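Local coordinates for protein putative esterase/lipase/thioesterase (Silicibacter sp., PDB 2PBL) that probably hydrolyses ester or thioester bonds, as a putative esterase, lipase or thioesterase of the alpha/beta hydrolase fold, at residues L43-L55 / W94-E106. Sequence-based numbering, arbitrary orientation.
Sequences LSYGEGDRHKFDL and WAVAMPSYELCPE
Phe53, Leu55, Ala97 and Pro99 share one face of the paired strands 52-55 and 94-99 and form the apolar centre. Phe53 meets Pro99 through its CB, 4.1 Å from Pro99 CB, because chi1 of 68° sets CG between the backbone N and the carbonyl carbon and swings the ring off toward Leu43, whose CB lies over one face. Leu55 CD1 reaches Ala97 CB at 4.1 Å. The strands run antiparallel, with Asp54 and Met98 as a hydrogen-bonded pair: Met98 N to Asp54 O is 2.9 Å, and Asp54 N bonds Met98 O in return. On this other face Asp54 OD1 leaves the contact, bonding Asn42 N and salt-bridging Lys79. In the mixed sheet of this alpha/beta hydrolase fold, the pairing joins the N-terminal hairpin 39-56 to strand 94-99, which then runs parallel to strand 64-69. Just past the strand, Ser100 N bonds Lys52 O. Beyond it, Tyr45 lays its ring over the His51 carbonyl carbon and sends OH 2.6 Å to Ser100 O, which lies at the ring edge; CE2 also touches Pro99 CB. At the outer end the bend of Arg50 at chi3 (63°) turns the guanidinium edge toward Tyr101 O, where NE and NH2 both reach it, at 2.9 and 3.1 Å, with the oxygen in the guanidinium plane. Leu103 CD1 covers one guanidinium face, and NH2 also bonds Phe77 O. Cutting this side chain back to an alanine is likely to leave Tyr101 O without both donors, Phe77 O without this partner and the Leu103 methyl without the guanidinium plane over it. Alongside, His51 NE2 makes a weak, bent bond of 3.0 Å to Glu102 OE1, the ring and carboxylate planes 63° apart.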
loop_
_atom_site.group_PDB
_atom_site.type_symbol
_atom_site.label_atom_id
_atom_site.label_comp_id
_atom_site.label_asym_id
_atom_site.label_seq_id
_atom_site.Cartn_x
_atom_site.Cartn_y
_atom_site.Cartn_z
ATOM N N LEU A 43 5.501 -14.345 9.155
ATOM C CA LEU A 43 6.075 -13.850 10.371
ATOM C C LEU A 43 4.949 -13.087 11.070
ATOM O O LEU A 43 4.166 -12.429 10.418
ATOM C CB LEU A 43 7.253 -12.950 10.071
ATOM C CG LEU A 43 8.495 -13.559 9.415
ATOM C CD1 LEU A 43 9.619 -12.513 9.313
ATOM C CD2 LEU A 43 8.986 -14.810 10.156
ATOM N N SER A 44 4.857 -13.190 12.391
ATOM C CA SER A 44 3.793 -12.527 13.129
ATOM C C SER A 44 4.139 -11.112 13.517
ATOM O O SER A 44 5.274 -10.821 13.876
ATOM C CB SER A 44 3.429 -13.273 14.435
ATOM O OG SER A 44 2.551 -14.355 14.181
ATOM N N TYR A 45 3.160 -10.224 13.420
ATOM C CA TYR A 45 3.312 -8.885 14.002
ATOM C C TYR A 45 2.261 -8.697 15.099
ATOM O O TYR A 45 2.258 -7.693 15.808
ATOM C CB TYR A 45 3.260 -7.751 12.970
ATOM C CG TYR A 45 1.920 -7.518 12.275
ATOM C CD1 TYR A 45 0.890 -6.794 12.900
ATOM C CD2 TYR A 45 1.699 -7.973 10.984
ATOM C CE1 TYR A 45 -0.302 -6.574 12.274
ATOM C CE2 TYR A 45 0.494 -7.724 10.332
ATOM C CZ TYR A 45 -0.497 -7.047 10.967
ATOM O OH TYR A 45 -1.664 -6.843 10.281
ATOM N N GLY A 46 1.380 -9.666 15.241
ATOM C CA GLY A 46 0.289 -9.601 16.200
ATOM C C GLY A 46 -0.226 -10.990 16.466
ATOM O O GLY A 46 0.275 -11.954 15.904
ATOM N N GLU A 47 -1.219 -11.089 17.335
ATOM C CA GLU A 47 -1.772 -12.389 17.716
ATOM C C GLU A 47 -2.839 -12.935 16.774
ATOM O O GLU A 47 -3.075 -14.153 16.716
ATOM C CB GLU A 47 -2.328 -12.298 19.145
ATOM C CG GLU A 47 -1.251 -12.077 20.230
ATOM C CD GLU A 47 -0.365 -13.308 20.506
ATOM O OE1 GLU A 47 -0.900 -14.438 20.564
ATOM O OE2 GLU A 47 0.858 -13.140 20.714
ATOM N N GLY A 48 -3.502 -12.053 16.035
ATOM C CA GLY A 48 -4.592 -12.471 15.155
ATOM C C GLY A 48 -4.116 -13.311 13.994
ATOM O O GLY A 48 -2.960 -13.233 13.588
ATOM N N ASP A 49 -5.023 -14.116 13.439
ATOM C CA ASP A 49 -4.683 -14.961 12.306
ATOM C C ASP A 49 -4.134 -14.147 11.127
ATOM O O ASP A 49 -3.262 -14.637 10.405
ATOM C CB ASP A 49 -5.901 -15.782 11.823
ATOM C CG ASP A 49 -6.429 -16.788 12.887
ATOM O OD1 ASP A 49 -5.639 -17.174 13.786
ATOM O OD2 ASP A 49 -7.633 -17.196 12.807
ATOM N N ARG A 50 -4.630 -12.931 10.930
ATOM C CA ARG A 50 -4.195 -12.100 9.775
ATOM C C ARG A 50 -3.141 -11.046 10.176
ATOM O O ARG A 50 -2.802 -10.145 9.374
ATOM C CB ARG A 50 -5.388 -11.459 9.066
ATOM C CG ARG A 50 -6.312 -12.451 8.409
ATOM C CD ARG A 50 -7.562 -11.819 7.896
ATOM N NE ARG A 50 -7.304 -10.830 6.853
ATOM C CZ ARG A 50 -7.320 -11.080 5.550
ATOM N NH1 ARG A 50 -7.616 -12.283 5.074
ATOM N NH2 ARG A 50 -7.029 -10.106 4.704
ATOM N N HIS A 51 -2.604 -11.163 11.399
ATOM C CA HIS A 51 -1.490 -10.288 11.810
ATOM C C HIS A 51 -0.124 -10.879 11.439
ATOM O O HIS A 51 0.764 -11.048 12.279
ATOM C CB HIS A 51 -1.553 -9.945 13.298
ATOM C CG HIS A 51 -2.815 -9.249 13.693
ATOM N ND1 HIS A 51 -3.328 -9.306 14.959
ATOM C CD2 HIS A 51 -3.703 -8.545 12.959
ATOM C CE1 HIS A 51 -4.465 -8.640 15.006
ATOM N NE2 HIS A 51 -4.714 -8.164 13.802
ATOM N N LYS A 52 0.068 -11.080 10.140
ATOM C CA LYS A 52 1.242 -11.712 9.621
ATOM C C LYS A 52 1.810 -10.906 8.478
ATOM O O LYS A 52 1.059 -10.164 7.847
ATOM C CB LYS A 52 0.854 -13.044 8.996
ATOM C CG LYS A 52 0.047 -13.994 9.840
ATOM C CD LYS A 52 0.863 -14.680 10.861
ATOM C CE LYS A 52 -0.033 -15.702 11.588
ATOM N NZ LYS A 52 0.599 -16.272 12.781
ATOM N N PHE A 53 3.110 -11.074 8.240
ATOM C CA PHE A 53 3.789 -10.513 7.092
ATOM C C PHE A 53 4.807 -11.480 6.539
ATOM O O PHE A 53 5.314 -12.360 7.241
ATOM C CB PHE A 53 4.453 -9.158 7.378
ATOM C CG PHE A 53 5.627 -9.200 8.330
ATOM C CD1 PHE A 53 5.439 -9.251 9.708
ATOM C CD2 PHE A 53 6.920 -9.096 7.856
ATOM C CE1 PHE A 53 6.523 -9.289 10.571
ATOM C CE2 PHE A 53 8.018 -9.094 8.719
ATOM C CZ PHE A 53 7.806 -9.178 10.089
ATOM N N ASP A 54 5.047 -11.323 5.243
ATOM C CA ASP A 54 6.055 -12.070 4.545
ATOM C C ASP A 54 7.273 -11.131 4.419
ATOM O O ASP A 54 7.147 -9.912 4.245
ATOM C CB ASP A 54 5.573 -12.536 3.184
ATOM C CG ASP A 54 4.492 -13.641 3.258
ATOM O OD1 ASP A 54 4.287 -14.313 4.295
ATOM O OD2 ASP A 54 3.829 -13.827 2.228
ATOM N N LEU A 55 8.441 -11.714 4.595
ATOM C CA LEU A 55 9.702 -11.015 4.477
ATOM C C LEU A 55 10.585 -11.730 3.456
ATOM O O LEU A 55 10.980 -12.900 3.636
ATOM C CB LEU A 55 10.394 -10.912 5.820
ATOM C CG LEU A 55 11.663 -10.087 5.889
ATOM C CD1 LEU A 55 11.433 -8.615 5.473
ATOM C CD2 LEU A 55 12.179 -10.137 7.317
ATOM N N TRP A 94 17.173 -4.497 -1.530
ATOM C CA TRP A 94 16.247 -4.217 -0.440
ATOM C C TRP A 94 15.572 -5.487 0.040
ATOM O O TRP A 94 15.230 -6.365 -0.765
ATOM C CB TRP A 94 15.145 -3.278 -0.930
ATOM C CG TRP A 94 15.669 -1.928 -1.231
ATOM C CD1 TRP A 94 16.368 -1.566 -2.327
ATOM C CD2 TRP A 94 15.602 -0.778 -0.394
ATOM N NE1 TRP A 94 16.735 -0.253 -2.258
ATOM C CE2 TRP A 94 16.263 0.271 -1.083
ATOM C CE3 TRP A 94 15.022 -0.513 0.858
ATOM C CZ2 TRP A 94 16.399 1.546 -0.547
ATOM C CZ3 TRP A 94 15.137 0.761 1.374
ATOM C CH2 TRP A 94 15.833 1.773 0.692
ATOM N N ALA A 95 15.372 -5.588 1.345
ATOM C CA ALA A 95 14.505 -6.647 1.880
ATOM C C ALA A 95 13.098 -6.123 1.672
ATOM O O ALA A 95 12.870 -4.926 1.691
ATOM C CB ALA A 95 14.753 -6.913 3.338
ATOM N N VAL A 96 12.135 -6.999 1.473
ATOM C CA VAL A 96 10.790 -6.533 1.193
ATOM C C VAL A 96 9.748 -7.173 2.101
ATOM O O VAL A 96 9.615 -8.393 2.137
ATOM C CB VAL A 96 10.436 -6.800 -0.315
ATOM C CG1 VAL A 96 9.002 -6.391 -0.620
ATOM C CG2 VAL A 96 11.427 -6.069 -1.213
ATOM N N ALA A 97 8.991 -6.343 2.825
ATOM C CA ALA A 97 7.977 -6.847 3.709
ATOM C C ALA A 97 6.601 -6.592 3.130
ATOM O O ALA A 97 6.345 -5.492 2.649
ATOM C CB ALA A 97 8.092 -6.180 5.114
HETATM N N MSE A 98 5.689 -7.536 3.310
HETATM C CA MSE A 98 4.318 -7.404 2.858
HETATM C C MSE A 98 3.316 -7.856 3.914
HETATM O O MSE A 98 3.141 -9.018 4.140
HETATM C CB MSE A 98 4.101 -8.161 1.553
HETATM C CG MSE A 98 4.742 -7.441 0.400
HETATM SE SE MSE A 98 4.420 -8.358 -1.310
HETATM C CE MSE A 98 5.348 -7.220 -2.499
ATOM N N PRO A 99 2.647 -6.905 4.590
ATOM C CA PRO A 99 1.722 -7.438 5.585
ATOM C C PRO A 99 0.319 -7.700 5.074
ATOM O O PRO A 99 -0.128 -7.134 4.043
ATOM C CB PRO A 99 1.637 -6.285 6.593
ATOM C CG PRO A 99 1.724 -5.107 5.728
ATOM C CD PRO A 99 2.714 -5.440 4.639
ATOM N N SER A 100 -0.359 -8.571 5.822
ATOM C CA SER A 100 -1.781 -8.755 5.746
ATOM C C SER A 100 -2.297 -7.923 6.929
ATOM O O SER A 100 -1.503 -7.397 7.762
ATOM C CB SER A 100 -2.152 -10.231 5.945
ATOM O OG SER A 100 -1.953 -11.024 4.793
ATOM N N TYR A 101 -3.607 -7.866 7.009
ATOM C CA TYR A 101 -4.320 -7.123 8.014
ATOM C C TYR A 101 -5.759 -7.593 8.010
ATOM O O TYR A 101 -6.220 -8.151 7.006
ATOM C CB TYR A 101 -4.220 -5.646 7.705
ATOM C CG TYR A 101 -4.545 -5.231 6.273
ATOM C CD1 TYR A 101 -5.868 -4.929 5.871
ATOM C CD2 TYR A 101 -3.525 -5.095 5.333
ATOM C CE1 TYR A 101 -6.146 -4.544 4.553
ATOM C CE2 TYR A 101 -3.792 -4.682 4.023
ATOM C CZ TYR A 101 -5.085 -4.424 3.633
ATOM O OH TYR A 101 -5.287 -4.032 2.327
ATOM N N GLU A 102 -6.437 -7.430 9.137
ATOM C CA GLU A 102 -7.863 -7.742 9.208
ATOM C C GLU A 102 -8.622 -6.761 8.328
ATOM O O GLU A 102 -8.160 -5.657 8.035
ATOM C CB GLU A 102 -8.388 -7.734 10.621
ATOM C CG GLU A 102 -7.751 -8.784 11.456
ATOM C CD GLU A 102 -8.339 -8.794 12.845
ATOM O OE1 GLU A 102 -7.705 -8.203 13.704
ATOM O OE2 GLU A 102 -9.462 -9.309 13.031
ATOM N N LEU A 103 -9.801 -7.201 7.922
ATOM C CA LEU A 103 -10.598 -6.508 6.931
ATOM C C LEU A 103 -11.907 -6.040 7.503
ATOM O O LEU A 103 -12.383 -6.565 8.504
ATOM C CB LEU A 103 -10.885 -7.487 5.799
ATOM C CG LEU A 103 -9.684 -8.120 5.091
ATOM C CD1 LEU A 103 -10.081 -9.206 4.078
ATOM C CD2 LEU A 103 -8.895 -7.033 4.392
ATOM N N CYS A 104 -12.453 -5.010 6.869
ATOM C CA CYS A 104 -13.747 -4.525 7.204
ATOM C C CYS A 104 -14.665 -5.612 6.639
ATOM O O CYS A 104 -14.338 -6.184 5.585
ATOM C CB CYS A 104 -14.031 -3.191 6.568
ATOM S SG CYS A 104 -12.911 -1.842 7.047
ATOM N N PRO A 105 -15.816 -5.860 7.307
ATOM C CA PRO A 105 -16.377 -5.158 8.483
ATOM C C PRO A 105 -15.993 -5.706 9.847
ATOM O O PRO A 105 -16.491 -5.207 10.857
ATOM C CB PRO A 105 -17.878 -5.315 8.268
ATOM C CG PRO A 105 -17.984 -6.732 7.691
ATOM C CD PRO A 105 -16.713 -6.960 6.865
ATOM N N GLU A 106 -15.098 -6.687 9.897
ATOM C CA GLU A 106 -14.657 -7.239 11.173
ATOM C C GLU A 106 -13.963 -6.159 11.989
ATOM O O GLU A 106 -14.159 -6.057 13.212
ATOM C CB GLU A 106 -13.717 -8.431 10.979
ATOM C CG GLU A 106 -14.364 -9.740 10.457
ATOM C CD GLU A 106 -14.818 -9.721 8.988
ATOM O OE1 GLU A 106 -13.957 -9.497 8.105
ATOM O OE2 GLU A 106 -16.026 -10.003 8.723
#